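Putative hemin storage protein (Bordetella bronchiseptica, PDB 6AU1) contains a glycoside hydrolase domain, the part described here, that cleaves deacetylated poly-beta-1,6-N-acetylglucosamine and can disrupt bacterial biofilms. Local coordinates at residues L235-V240 with R282-A287; E255-Y260 with D295-E300; L301-W306 with N342-E347. All blocks are in the same frame, centred on the assembly; numbering follows the deposited sequence. Where two conformers were deposited one is given.

In the fold
All three contacts belong to one TIM barrel of parallel strands wrapped by helices. Contacts 1 and 2 are neighbours, with centres 12 Å apart. They touch where V285 CG2 of helix 277-290 lies 3.8 Å from F299 CE2 of strand 297-305, the strand that follows it. Contact 3 uses the same strand further along. Its centre is about 22 Å from that of contact 1 and 23 Å from that of contact 2. Segment 235-240 of contact 1 follows strand 230-235, at the C-terminal mouth of the barrel, where TIM-barrel enzymes carry their active sites. There 1,2-ethanediol, probably from the crystallisation liquor, is hydrogen-bonded to Y236 and D161.

Contact 1 (L235-V240 with R282-A287); sequences LYAQPV and RQLVAA. With SO4 (sulfate ion), chain E; EDO (1,2-ethanediol), chain G.
V240 and A237 lie against helix 277-290 and take the side chains of L284 and A287. V240 aims its CB at this helix. Its CG1 stands anti to the backbone N (chi1 -180°), and this branch does the touching. CG1 lies 3.6 Å from A287 CB and 3.9 Å from L284 CD1. L284 starts out more obliquely, but its CD1 branch reaches across the gap. The side chains of V240 and L284 cross at about a right angle. The same L284 CD1 is 4.0 Å from A237 CB, so one methyl serves both A237 and V240. The contact is wholly apolar, with no hydrogen bond between the segments.

Each segment also holds a small molecule, probably from the crystallisation liquor. The R282 guanidinium meets a sulfate edge-on, with NE 2.8 Å from O3 and NH2 3.0 Å from O1. Q283 adds a weak bond to the same ion. On the far side, Y236 OH donates to O2 of 1,2-ethanediol at 2.6 Å.

In the TIM barrel, this contact joins the turn after strand 230-235 to helix 277-290, the second helix after strand 262-266. L265 of that strand touches both V240 and L284. L253 of helix 253-259 also packs on V240. On helix 277-290, W280 also touches A237, and V288 touches V240.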
ATOM      1  N   LEU A 235       1.654   3.642  -4.816  1.00 15.26           N
ATOM      2  CA  LEU A 235       1.973   3.690  -6.240  1.00 13.85           C
ATOM      3  C   LEU A 235       3.472   3.485  -6.413  1.00 15.98           C
ATOM      4  O   LEU A 235       4.280   4.150  -5.749  1.00 14.69           O
ATOM      5  CB  LEU A 235       1.549   5.042  -6.840  1.00 13.78           C
ATOM      6  CG  LEU A 235       1.942   5.348  -8.289  1.00 11.92           C
ATOM      7  CD1 LEU A 235       1.323   4.331  -9.255  1.00 15.41           C
ATOM      8  CD2 LEU A 235       1.507   6.757  -8.646  1.00 14.86           C
ATOM      9  N   TYR A 236       3.839   2.564  -7.296  1.00 14.06           N
ATOM     10  CA  TYR A 236       5.243   2.356  -7.640  1.00 15.12           C
ATOM     11  C   TYR A 236       5.798   3.515  -8.475  1.00 16.59           C
ATOM     12  O   TYR A 236       5.065   4.160  -9.220  1.00 15.86           O
ATOM     13  CB  TYR A 236       5.404   1.051  -8.409  1.00 12.92           C
ATOM     14  CG  TYR A 236       5.451  -0.179  -7.538  1.00 14.60           C
ATOM     15  CD1 TYR A 236       6.634  -0.557  -6.905  1.00 16.64           C
ATOM     16  CD2 TYR A 236       4.323  -0.970  -7.350  1.00 14.79           C
ATOM     17  CE1 TYR A 236       6.688  -1.689  -6.104  1.00 19.49           C
ATOM     18  CE2 TYR A 236       4.372  -2.111  -6.550  1.00 13.93           C
ATOM     19  CZ  TYR A 236       5.554  -2.458  -5.934  1.00 19.06           C
ATOM     20  OH  TYR A 236       5.611  -3.586  -5.142  1.00 20.52           O
ATOM     21  N   ALA A 237       7.104   3.749  -8.376  1.00 16.62           N
ATOM     22  CA  ALA A 237       7.729   4.866  -9.081  1.00 16.36           C
ATOM     23  C   ALA A 237       7.862   4.638 -10.586  1.00 16.10           C
ATOM     24  O   ALA A 237       7.837   5.598 -11.350  1.00 17.50           O
ATOM     25  CB  ALA A 237       9.094   5.159  -8.489  1.00 17.62           C
ATOM     26  N   GLN A 238       8.036   3.392 -11.027  1.00 15.65           N
ATOM     27  CA  GLN A 238       8.299   3.190 -12.459  1.00 15.49           C
ATOM     28  C   GLN A 238       7.142   3.701 -13.358  1.00 20.81           C
ATOM     29  O   GLN A 238       7.404   4.373 -14.360  1.00 19.88           O
ATOM     30  CB  GLN A 238       8.622   1.709 -12.750  1.00 17.85           C
ATOM     31  CG  GLN A 238       9.250   1.466 -14.104  1.00 25.22           C
ATOM     32  CD  GLN A 238       9.713   0.022 -14.315  1.00 35.61           C
ATOM     33  OE1 GLN A 238       9.830  -0.761 -13.366  1.00 32.31           O
ATOM     34  NE2 GLN A 238       9.983  -0.331 -15.572  1.00 39.46           N
ATOM     35  N   PRO A 239       5.870   3.417 -13.003  1.00 20.71           N
ATOM     36  CA  PRO A 239       4.791   3.993 -13.826  1.00 19.89           C
ATOM     37  C   PRO A 239       4.755   5.529 -13.868  1.00 20.75           C
ATOM     38  O   PRO A 239       4.151   6.096 -14.774  1.00 21.44           O
ATOM     39  CB  PRO A 239       3.515   3.456 -13.159  1.00 22.39           C
ATOM     40  CG  PRO A 239       3.937   2.205 -12.480  1.00 23.44           C
ATOM     41  CD  PRO A 239       5.347   2.445 -12.013  1.00 17.19           C
ATOM     42  N   VAL A 240       5.382   6.190 -12.900  1.00 18.60           N
ATOM     43  CA  VAL A 240       5.473   7.647 -12.904  1.00 16.22           C
ATOM     44  C   VAL A 240       6.647   8.114 -13.772  1.00 18.92           C
ATOM     45  O   VAL A 240       6.498   8.994 -14.624  1.00 21.61           O
ATOM     46  CB  VAL A 240       5.631   8.180 -11.474  1.00 17.08           C
ATOM     47  CG1 VAL A 240       5.717   9.719 -11.470  1.00 20.24           C
ATOM     48  CG2 VAL A 240       4.483   7.678 -10.602  1.00 20.00           C
ATOM     49  N   ARG A 282      14.625  14.198  -8.045  1.00 24.05           N
ATOM     50  CA  ARG A 282      14.303  15.394  -8.813  1.00 28.69           C
ATOM     51  C   ARG A 282      13.393  15.049 -10.001  1.00 31.05           C
ATOM     52  O   ARG A 282      12.376  15.708 -10.230  1.00 26.02           O
ATOM     53  CB  ARG A 282      15.597  16.075  -9.278  1.00 29.04           C
ATOM     54  CG  ARG A 282      15.453  17.517  -9.674  1.00 38.76           C
ATOM     55  CD  ARG A 282      16.796  18.256  -9.566  1.00 41.10           C
ATOM     56  NE  ARG A 282      17.894  17.572 -10.253  1.00 43.47           N
ATOM     57  CZ  ARG A 282      18.953  17.042  -9.643  1.00 42.92           C
ATOM     58  NH1 ARG A 282      19.069  17.110  -8.323  1.00 47.45           N
ATOM     59  NH2 ARG A 282      19.903  16.447 -10.353  1.00 43.85           N
ATOM     60  N   GLN A 283      13.742  13.995 -10.736  1.00 27.37           N
ATOM     61  CA  GLN A 283      12.931  13.564 -11.871  1.00 27.80           C
ATOM     62  C   GLN A 283      11.554  13.055 -11.442  1.00 26.13           C
ATOM     63  O   GLN A 283      10.563  13.285 -12.140  1.00 25.35           O
ATOM     64  CB  GLN A 283      13.660  12.480 -12.671  1.00 27.15           C
ATOM     65  CG  GLN A 283      14.849  13.011 -13.439  1.00 30.88           C
ATOM     66  CD  GLN A 283      15.695  11.910 -14.045  1.00 40.17           C
ATOM     67  OE1 GLN A 283      15.500  10.730 -13.754  1.00 44.57           O
ATOM     68  NE2 GLN A 283      16.652  12.290 -14.883  1.00 43.15           N
ATOM     69  N   LEU A 284      11.492  12.359 -10.308  1.00 21.35           N
ATOM     70  CA  LEU A 284      10.210  11.853  -9.820  1.00 20.68           C
ATOM     71  C   LEU A 284       9.270  13.012  -9.486  1.00 22.86           C
ATOM     72  O   LEU A 284       8.107  13.012  -9.887  1.00 23.01           O
ATOM     73  CB  LEU A 284      10.399  10.953  -8.594  1.00 22.42           C
ATOM     74  CG  LEU A 284       9.135  10.227  -8.105  1.00 19.35           C
ATOM     75  CD1 LEU A 284       8.739   9.116  -9.065  1.00 20.51           C
ATOM     76  CD2 LEU A 284       9.360   9.678  -6.711  1.00 19.00           C
ATOM     77  N   VAL A 285       9.785  14.005  -8.766  1.00 22.08           N
ATOM     78  CA  VAL A 285       8.986  15.179  -8.415  1.00 22.07           C
ATOM     79  C   VAL A 285       8.516  15.927  -9.667  1.00 24.12           C
ATOM     80  O   VAL A 285       7.353  16.326  -9.758  1.00 24.88           O
ATOM     81  CB  VAL A 285       9.781  16.140  -7.498  1.00 21.99           C
ATOM     82  CG1 VAL A 285       9.022  17.429  -7.292  1.00 23.62           C
ATOM     83  CG2 VAL A 285      10.049  15.463  -6.159  1.00 25.40           C
ATOM     84  N   ALA A 286       9.414  16.095 -10.634  1.00 24.69           N
ATOM     85  CA  ALA A 286       9.074  16.776 -11.882  1.00 27.31           C
ATOM     86  C   ALA A 286       7.941  16.054 -12.597  1.00 27.39           C
ATOM     87  O   ALA A 286       7.041  16.688 -13.153  1.00 28.15           O
ATOM     88  CB  ALA A 286      10.289  16.876 -12.787  1.00 29.81           C
ATOM     89  N   ALA A 287       7.993  14.723 -12.586  1.00 26.70           N
ATOM     90  CA  ALA A 287       6.962  13.919 -13.235  1.00 27.83           C
ATOM     91  C   ALA A 287       5.610  14.125 -12.567  1.00 24.11           C
ATOM     92  O   ALA A 287       4.591  14.265 -13.244  1.00 25.89           O
ATOM     93  CB  ALA A 287       7.342  12.435 -13.221  1.00 23.17           C
TER
HETATM   94  S   SO4 E 703      18.097  16.648 -13.895  1.00 81.11           S
HETATM   95  O1  SO4 E 703      19.387  16.329 -13.289  1.00 77.57           O
HETATM   96  O2  SO4 E 703      18.248  17.797 -14.781  1.00 86.48           O
HETATM   97  O3  SO4 E 703      17.134  16.976 -12.847  1.00 83.19           O
HETATM   98  O4  SO4 E 703      17.608  15.503 -14.659  1.00 80.61           O
HETATM   99  C1  EDO G 705       4.540  -6.424  -3.557  1.00 23.96           C
HETATM  100  O1  EDO G 705       3.375  -6.181  -2.747  1.00 23.57           O
HETATM  101  C2  EDO G 705       4.137  -6.545  -5.024  1.00 26.14           C
HETATM  102  O2  EDO G 705       3.726  -5.265  -5.519  1.00 26.74           O

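Contact 2 (E255-Y260 with D295-E300); sequences EFLKSY and DRTIFE
R296 reaches from just before strand 297-305 to the carbonyl of L257, late in helix 253-259, and toward those of the residues after it. Its CB already points at the helix. CG stands beside the backbone N, anti to the carbonyl carbon (chi1 -65°), and the chain runs on extended to CD. It then bends about the CG-CD bond (chi3 -75°), which carries the guanidinium over to L257 O. CZ comes 3.1 Å from L257 O. The two terminal nitrogens straddle this oxygen, which lies at the edge of the guanidinium and near its plane. NH2 donates to L257 O at an angle of 156°. The modelled NH2 to L257 O separation of 2.4 Å is very short, so its exact value is doubtful. NH1 makes a weaker bond to L257 O at 2.9 Å. NH1 is also 2.7 Å from Y260 O, but the angle there is too poor for a hydrogen bond. A further weak bond runs from NH1 to D261 O.

Beside this polar grip lies a small side-chain contact. L257 CD2 is 3.7 Å from T297 OG1, and the two side chains cross at about a right angle. The T297 hydroxyl has its polar partner in G293 O. V263 of strand 262-266 packs against L257, and L265 against T297, so the contact is bedded on the neighbouring barrel strand.

The chemistry is that of a cation set against main-chain oxygens in and after the C-terminal part of the helix. The positive guanidinium would be expected to suit the negative, C-terminal side of the helix dipole. R296 thus joins helix 253-259 to the loop leading into strand 297-305, though the NH2 bond length remains doubtful.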
ATOM      1  N   GLU A 255      -4.653   8.271 -13.179  1.00 22.84           N
ATOM      2  CA  GLU A 255      -5.860   7.580 -12.747  1.00 21.78           C
ATOM      3  C   GLU A 255      -5.934   7.520 -11.220  1.00 21.52           C
ATOM      4  O   GLU A 255      -7.019   7.628 -10.650  1.00 21.20           O
ATOM      5  CB  GLU A 255      -5.919   6.169 -13.334  1.00 23.04           C
ATOM      6  CG  GLU A 255      -6.069   6.144 -14.857  1.00 28.64           C
ATOM      7  CD  GLU A 255      -7.356   6.799 -15.325  1.00 43.65           C
ATOM      8  OE1 GLU A 255      -8.400   6.599 -14.670  1.00 44.99           O
ATOM      9  OE2 GLU A 255      -7.325   7.521 -16.344  1.00 46.07           O
ATOM     10  N   PHE A 256      -4.790   7.347 -10.566  1.00 18.17           N
ATOM     11  CA  PHE A 256      -4.760   7.334  -9.099  1.00 19.41           C
ATOM     12  C   PHE A 256      -5.158   8.697  -8.565  1.00 21.13           C
ATOM     13  O   PHE A 256      -5.924   8.800  -7.597  1.00 21.66           O
ATOM     14  CB  PHE A 256      -3.373   6.965  -8.555  1.00 15.68           C
ATOM     15  CG  PHE A 256      -3.120   5.474  -8.432  1.00 15.41           C
ATOM     16  CD1 PHE A 256      -3.666   4.572  -9.334  1.00 16.40           C
ATOM     17  CD2 PHE A 256      -2.313   4.990  -7.413  1.00 17.78           C
ATOM     18  CE1 PHE A 256      -3.412   3.197  -9.209  1.00 15.88           C
ATOM     19  CE2 PHE A 256      -2.066   3.617  -7.281  1.00 17.05           C
ATOM     20  CZ  PHE A 256      -2.606   2.730  -8.196  1.00 17.28           C
ATOM     21  N   LEU A 257      -4.638   9.749  -9.192  1.00 18.01           N
ATOM     22  CA  LEU A 257      -4.918  11.103  -8.720  1.00 19.09           C
ATOM     23  C   LEU A 257      -6.401  11.425  -8.825  1.00 26.46           C
ATOM     24  O   LEU A 257      -6.925  12.224  -8.042  1.00 26.85           O
ATOM     25  CB  LEU A 257      -4.103  12.138  -9.507  1.00 23.40           C
ATOM     26  CG  LEU A 257      -2.611  12.237  -9.171  1.00 24.85           C
ATOM     27  CD1 LEU A 257      -1.873  13.079 -10.214  1.00 27.22           C
ATOM     28  CD2 LEU A 257      -2.400  12.798  -7.764  1.00 23.52           C
ATOM     29  N   LYS A 258      -7.073  10.806  -9.795  1.00 24.22           N
ATOM     30  CA  LYS A 258      -8.490  11.051 -10.009  1.00 27.21           C
ATOM     31  C   LYS A 258      -9.366  10.335  -8.987  1.00 22.70           C
ATOM     32  O   LYS A 258     -10.508  10.742  -8.753  1.00 27.77           O
ATOM     33  CB  LYS A 258      -8.896  10.623 -11.425  1.00 32.79           C
ATOM     34  CG  LYS A 258      -8.485  11.602 -12.512  1.00 40.42           C
ATOM     35  CD  LYS A 258      -8.589  10.978 -13.897  1.00 49.01           C
ATOM     36  CE  LYS A 258      -9.963  10.378 -14.148  1.00 57.75           C
ATOM     37  NZ  LYS A 258     -10.054   9.787 -15.517  1.00 62.62           N
ATOM     38  N   SER A 259      -8.834   9.284  -8.375  1.00 23.22           N
ATOM     39  CA  SER A 259      -9.671   8.375  -7.594  1.00 26.55           C
ATOM     40  C   SER A 259      -9.361   8.298  -6.102  1.00 24.22           C
ATOM     41  O   SER A 259     -10.237   7.948  -5.310  1.00 30.18           O
ATOM     42  CB  SER A 259      -9.574   6.971  -8.185  1.00 31.55           C
ATOM     43  OG  SER A 259      -9.824   6.992  -9.581  1.00 34.91           O
ATOM     44  N   TYR A 260      -8.130   8.599  -5.709  1.00 17.13           N
ATOM     45  CA  TYR A 260      -7.777   8.509  -4.289  1.00 16.66           C
ATOM     46  C   TYR A 260      -7.594   9.894  -3.695  1.00 17.70           C
ATOM     47  O   TYR A 260      -7.269  10.840  -4.404  1.00 20.21           O
ATOM     48  CB  TYR A 260      -6.508   7.666  -4.086  1.00 17.48           C
ATOM     49  CG  TYR A 260      -6.683   6.268  -4.627  1.00 16.93           C
ATOM     50  CD1 TYR A 260      -7.437   5.334  -3.938  1.00 17.08           C
ATOM     51  CD2 TYR A 260      -6.133   5.900  -5.856  1.00 17.18           C
ATOM     52  CE1 TYR A 260      -7.620   4.058  -4.438  1.00 17.77           C
ATOM     53  CE2 TYR A 260      -6.319   4.641  -6.364  1.00 16.93           C
ATOM     54  CZ  TYR A 260      -7.063   3.725  -5.661  1.00 17.43           C
ATOM     55  OH  TYR A 260      -7.262   2.469  -6.176  1.00 18.98           O
ATOM     56  N   ASP A 295      -0.151  18.365  -4.872  1.00 25.14           N
ATOM     57  CA  ASP A 295      -1.055  18.649  -3.762  0.51 26.04           C
ATOM     58  C   ASP A 295      -1.587  17.382  -3.091  1.00 27.76           C
ATOM     59  O   ASP A 295      -1.882  17.392  -1.893  1.00 25.92           O
ATOM     60  CB  ASP A 295      -2.220  19.523  -4.230  0.51 29.30           C
ATOM     61  CG  ASP A 295      -1.823  20.976  -4.397  0.51 34.70           C
ATOM     62  OD1 ASP A 295      -0.805  21.386  -3.800  0.51 37.28           O
ATOM     63  OD2 ASP A 295      -2.528  21.709  -5.121  0.51 39.03           O
ATOM     64  N   ARG A 296      -1.688  16.282  -3.829  1.00 21.45           N
ATOM     65  CA  ARG A 296      -2.214  15.068  -3.208  1.00 20.99           C
ATOM     66  C   ARG A 296      -1.297  13.859  -3.324  1.00 19.23           C
ATOM     67  O   ARG A 296      -1.673  12.754  -2.944  1.00 22.51           O
ATOM     68  CB  ARG A 296      -3.594  14.751  -3.784  1.00 30.57           C
ATOM     69  CG  ARG A 296      -4.616  15.823  -3.417  1.00 37.79           C
ATOM     70  CD  ARG A 296      -6.041  15.403  -3.696  1.00 41.36           C
ATOM     71  NE  ARG A 296      -6.355  15.427  -5.118  1.00 44.31           N
ATOM     72  CZ  ARG A 296      -6.438  14.345  -5.881  1.00 42.47           C
ATOM     73  NH1 ARG A 296      -6.234  13.146  -5.357  1.00 34.64           N
ATOM     74  NH2 ARG A 296      -6.736  14.467  -7.167  1.00 51.40           N
ATOM     75  N   THR A 297      -0.083  14.066  -3.813  1.00 19.30           N
ATOM     76  CA  THR A 297       0.895  12.978  -3.818  1.00 18.10           C
ATOM     77  C   THR A 297       1.766  13.061  -2.578  1.00 20.24           C
ATOM     78  O   THR A 297       2.374  14.091  -2.302  1.00 21.13           O
ATOM     79  CB  THR A 297       1.774  13.006  -5.079  1.00 17.14           C
ATOM     80  OG1 THR A 297       0.931  12.895  -6.225  1.00 21.26           O
ATOM     81  CG2 THR A 297       2.777  11.843  -5.079  1.00 17.89           C
ATOM     82  N   ILE A 298       1.798  11.971  -1.825  1.00 14.75           N
ATOM     83  CA  ILE A 298       2.673  11.848  -0.676  1.00 18.38           C
ATOM     84  C   ILE A 298       3.914  11.089  -1.107  1.00 18.98           C
ATOM     85  O   ILE A 298       3.822   9.954  -1.576  1.00 18.20           O
ATOM     86  CB  ILE A 298       1.973  11.130   0.480  1.00 17.98           C
ATOM     87  CG1 ILE A 298       0.725  11.917   0.884  1.00 16.56           C
ATOM     88  CG2 ILE A 298       2.916  10.940   1.665  1.00 16.50           C
ATOM     89  CD1 ILE A 298      -0.148  11.210   1.895  1.00 20.41           C
ATOM     90  N   PHE A 299       5.070  11.733  -0.994  1.00 16.41           N
ATOM     91  CA  PHE A 299       6.316  11.079  -1.356  1.00 17.36           C
ATOM     92  C   PHE A 299       6.773  10.255  -0.166  1.00 17.13           C
ATOM     93  O   PHE A 299       7.307  10.786   0.809  1.00 16.58           O
ATOM     94  CB  PHE A 299       7.371  12.108  -1.780  1.00 19.26           C
ATOM     95  CG  PHE A 299       7.026  12.811  -3.064  1.00 17.73           C
ATOM     96  CD1 PHE A 299       6.142  13.888  -3.064  1.00 19.49           C
ATOM     97  CD2 PHE A 299       7.558  12.384  -4.266  1.00 16.59           C
ATOM     98  CE1 PHE A 299       5.802  14.517  -4.245  1.00 19.93           C
ATOM     99  CE2 PHE A 299       7.236  13.024  -5.463  1.00 19.93           C
ATOM    100  CZ  PHE A 299       6.354  14.087  -5.454  1.00 21.86           C
ATOM    101  N   GLU A 300       6.528   8.952  -0.247  1.00 14.27           N
ATOM    102  CA  GLU A 300       6.847   8.062   0.861  1.00 14.38           C
ATOM    103  C   GLU A 300       8.277   7.547   0.726  1.00 14.82           C
ATOM    104  O   GLU A 300       8.593   6.779  -0.181  1.00 16.87           O
ATOM    105  CB  GLU A 300       5.856   6.904   0.922  1.00 18.57           C
ATOM    106  CG  GLU A 300       6.035   6.045   2.149  1.00 17.89           C
ATOM    107  CD  GLU A 300       4.856   5.131   2.399  1.00 25.45           C
ATOM    108  OE1 GLU A 300       4.021   4.935   1.488  1.00 22.13           O
ATOM    109  OE2 GLU A 300       4.774   4.603   3.523  1.00 25.23           O
TER

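Contact 3 (L301-W306 with N342-E347); sequences LQARDW and NHPDAE
A303 meets H343 and P344 where a strand of the TIM barrel passes the loop that leads into the last helix, 346-353. The packed part is apolar and joins two buried residues. A303 points its CB at this loop, and CB lies 4.1 Å from P344 CD. The peptide bond before P344 is cis. T314 of helix 314-326 touches both H343 and P344. P344 O accepts a hydrogen bond from R35 NH2 of helix 22-39, which ties the loop to that helix too. Just beyond, D345 caps the start of helix 346-353 through a weak bond from E347 N to its OD1.

The looser, polar side is at H343, which is partly exposed. Its CG is anti to the backbone N (chi1 -170°), which swings the imidazole toward the strand. The ring comes edge-on to the A303 carbonyl, with no hydrogen bond between them. NE2 has a weak bond to I312 O instead, and the side chain is also about 3 Å from a bound sulfate, probably from the crystallisation liquor. Across the contact, the nearest approach is H343 CE1 to A303 O, at 3.0 Å.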
ATOM      1  N   LEU A 301       9.133   7.987   1.643  1.00 15.39           N
ATOM      2  CA  LEU A 301      10.564   7.695   1.590  1.00 14.58           C
ATOM      3  C   LEU A 301      10.876   6.429   2.365  1.00 15.09           C
ATOM      4  O   LEU A 301      10.071   6.001   3.191  1.00 16.25           O
ATOM      5  CB  LEU A 301      11.355   8.863   2.182  1.00 14.95           C
ATOM      6  CG  LEU A 301      11.069  10.216   1.542  1.00 13.56           C
ATOM      7  CD1 LEU A 301      11.619  11.324   2.413  1.00 16.17           C
ATOM      8  CD2 LEU A 301      11.719  10.260   0.157  1.00 15.04           C
ATOM      9  N   GLN A 302      12.035   5.827   2.115  1.00 14.60           N
ATOM     10  CA  GLN A 302      12.398   4.652   2.899  1.00 15.75           C
ATOM     11  C   GLN A 302      13.380   5.017   4.005  1.00 19.30           C
ATOM     12  O   GLN A 302      14.336   5.761   3.782  1.00 19.32           O
ATOM     13  CB  GLN A 302      12.976   3.544   2.011  1.00 20.40           C
ATOM     14  CG  GLN A 302      14.292   3.862   1.328  1.00 22.98           C
ATOM     15  CD  GLN A 302      14.695   2.772   0.336  1.00 23.89           C
ATOM     16  OE1 GLN A 302      14.693   2.996  -0.872  1.00 28.24           O
ATOM     17  NE2 GLN A 302      15.041   1.584   0.845  1.00 24.61           N
ATOM     18  N   ALA A 303      13.123   4.494   5.204  1.00 18.18           N
ATOM     19  CA  ALA A 303      13.993   4.718   6.352  1.00 15.27           C
ATOM     20  C   ALA A 303      14.890   3.509   6.615  1.00 17.96           C
ATOM     21  O   ALA A 303      15.777   3.553   7.472  1.00 22.44           O
ATOM     22  CB  ALA A 303      13.162   5.029   7.591  1.00 16.96           C
ATOM     23  N   ARG A 304      14.657   2.434   5.876  1.00 18.07           N
ATOM     24  CA  ARG A 304      15.425   1.219   6.051  1.00 20.00           C
ATOM     25  C   ARG A 304      15.854   0.680   4.694  1.00 23.25           C
ATOM     26  O   ARG A 304      15.125   0.789   3.706  1.00 23.12           O
ATOM     27  CB  ARG A 304      14.604   0.173   6.828  1.00 19.81           C
ATOM     28  CG  ARG A 304      15.318  -1.147   7.059  1.00 21.91           C
ATOM     29  CD  ARG A 304      14.620  -1.991   8.135  1.00 19.57           C
ATOM     30  NE  ARG A 304      15.316  -3.250   8.354  1.00 21.61           N
ATOM     31  CZ  ARG A 304      16.377  -3.392   9.140  1.00 23.17           C
ATOM     32  NH1 ARG A 304      16.861  -2.346   9.811  1.00 22.09           N
ATOM     33  NH2 ARG A 304      16.951  -4.580   9.263  1.00 25.14           N
ATOM     34  N   ASP A 305      17.060   0.131   4.649  1.00 22.09           N
ATOM     35  CA  ASP A 305      17.556  -0.554   3.474  1.00 27.60           C
ATOM     36  C   ASP A 305      17.241  -2.037   3.683  1.00 27.70           C
ATOM     37  O   ASP A 305      18.019  -2.754   4.311  1.00 29.66           O
ATOM     38  CB  ASP A 305      19.056  -0.282   3.309  1.00 29.91           C
ATOM     39  CG  ASP A 305      19.635  -0.874   2.044  1.00 39.74           C
ATOM     40  OD1 ASP A 305      19.085  -1.867   1.537  1.00 33.11           O
ATOM     41  OD2 ASP A 305      20.666  -0.345   1.571  1.00 37.93           O
ATOM     42  N   TRP A 306      16.082  -2.486   3.196  1.00 30.39           N
ATOM     43  CA  TRP A 306      15.609  -3.842   3.492  1.00 32.41           C
ATOM     44  C   TRP A 306      16.474  -4.913   2.831  1.00 43.00           C
ATOM     45  O   TRP A 306      16.531  -6.048   3.308  1.00 44.67           O
ATOM     46  CB  TRP A 306      14.148  -4.043   3.057  1.00 27.27           C
ATOM     47  CG  TRP A 306      13.150  -3.139   3.716  1.00 23.60           C
ATOM     48  CD1 TRP A 306      12.564  -3.308   4.939  1.00 23.35           C
ATOM     49  CD2 TRP A 306      12.602  -1.943   3.170  1.00 20.13           C
ATOM     50  NE1 TRP A 306      11.694  -2.278   5.195  1.00 20.81           N
ATOM     51  CE2 TRP A 306      11.704  -1.419   4.126  1.00 20.86           C
ATOM     52  CE3 TRP A 306      12.790  -1.250   1.968  1.00 24.27           C
ATOM     53  CZ2 TRP A 306      10.994  -0.245   3.913  1.00 21.93           C
ATOM     54  CZ3 TRP A 306      12.090  -0.075   1.762  1.00 25.30           C
ATOM     55  CH2 TRP A 306      11.198   0.413   2.726  1.00 26.04           C
ATOM     56  N   ASN A 342      15.034   3.147  17.902  1.00 30.05           N
ATOM     57  CA  ASN A 342      14.969   4.600  17.778  1.00 32.00           C
ATOM     58  C   ASN A 342      15.447   5.076  16.418  1.00 32.02           C
ATOM     59  O   ASN A 342      16.231   6.022  16.311  1.00 38.58           O
ATOM     60  CB  ASN A 342      15.783   5.271  18.888  1.00 37.15           C
ATOM     61  CG  ASN A 342      15.276   4.914  20.271  1.00 51.67           C
ATOM     62  OD1 ASN A 342      16.033   4.449  21.125  1.00 58.10           O
ATOM     63  ND2 ASN A 342      13.982   5.116  20.494  1.00 56.22           N
ATOM     64  N   HIS A 343      14.980   4.404  15.373  1.00 22.67           N
ATOM     65  CA  HIS A 343      15.315   4.810  14.029  1.00 23.08           C
ATOM     66  C   HIS A 343      14.079   4.934  13.141  1.00 27.08           C
ATOM     67  O   HIS A 343      13.264   4.023  13.091  1.00 25.95           O
ATOM     68  CB  HIS A 343      16.295   3.848  13.390  1.00 28.39           C
ATOM     69  CG  HIS A 343      16.833   4.366  12.102  1.00 40.80           C
ATOM     70  ND1 HIS A 343      16.116   4.297  10.927  1.00 42.57           N
ATOM     71  CD2 HIS A 343      17.968   5.044  11.817  1.00 38.16           C
ATOM     72  CE1 HIS A 343      16.808   4.875   9.963  1.00 33.22           C
ATOM     73  NE2 HIS A 343      17.936   5.335  10.475  1.00 37.42           N
ATOM     74  N   PRO A 344      13.953   6.056  12.408  1.00 22.06           N
ATOM     75  CA  PRO A 344      14.933   7.149  12.356  1.00 20.19           C
ATOM     76  C   PRO A 344      14.987   7.956  13.648  1.00 21.17           C
ATOM     77  O   PRO A 344      14.117   7.820  14.509  1.00 24.60           O
ATOM     78  CB  PRO A 344      14.439   8.016  11.187  1.00 20.42           C
ATOM     79  CG  PRO A 344      12.977   7.720  11.069  1.00 19.17           C
ATOM     80  CD  PRO A 344      12.821   6.272  11.487  1.00 20.50           C
ATOM     81  N   ASP A 345      16.029   8.768  13.782  1.00 21.59           N
ATOM     82  CA  ASP A 345      16.227   9.605  14.956  1.00 23.77           C
ATOM     83  C   ASP A 345      15.137  10.677  15.010  1.00 27.88           C
ATOM     84  O   ASP A 345      15.099  11.583  14.173  1.00 25.45           O
ATOM     85  CB  ASP A 345      17.627  10.223  14.910  1.00 25.21           C
ATOM     86  CG  ASP A 345      17.943  11.102  16.121  1.00 36.08           C
ATOM     87  OD1 ASP A 345      17.046  11.412  16.931  1.00 40.33           O
ATOM     88  OD2 ASP A 345      19.113  11.498  16.243  1.00 40.52           O
ATOM     89  N   ALA A 346      14.251  10.552  15.994  1.00 33.29           N
ATOM     90  CA  ALA A 346      13.118  11.458  16.157  1.00 40.44           C
ATOM     91  C   ALA A 346      13.559  12.901  16.357  1.00 41.92           C
ATOM     92  O   ALA A 346      12.975  13.816  15.779  1.00 45.15           O
ATOM     93  CB  ALA A 346      12.251  11.011  17.326  1.00 42.41           C
ATOM     94  N   GLU A 347      14.584  13.097  17.180  1.00 39.58           N
ATOM     95  CA  GLU A 347      15.115  14.426  17.441  1.00 40.55           C
ATOM     96  C   GLU A 347      15.565  15.109  16.155  1.00 40.23           C
ATOM     97  O   GLU A 347      15.343  16.304  15.966  1.00 39.06           O
ATOM     98  CB  GLU A 347      16.282  14.355  18.434  1.00 41.27           C
TER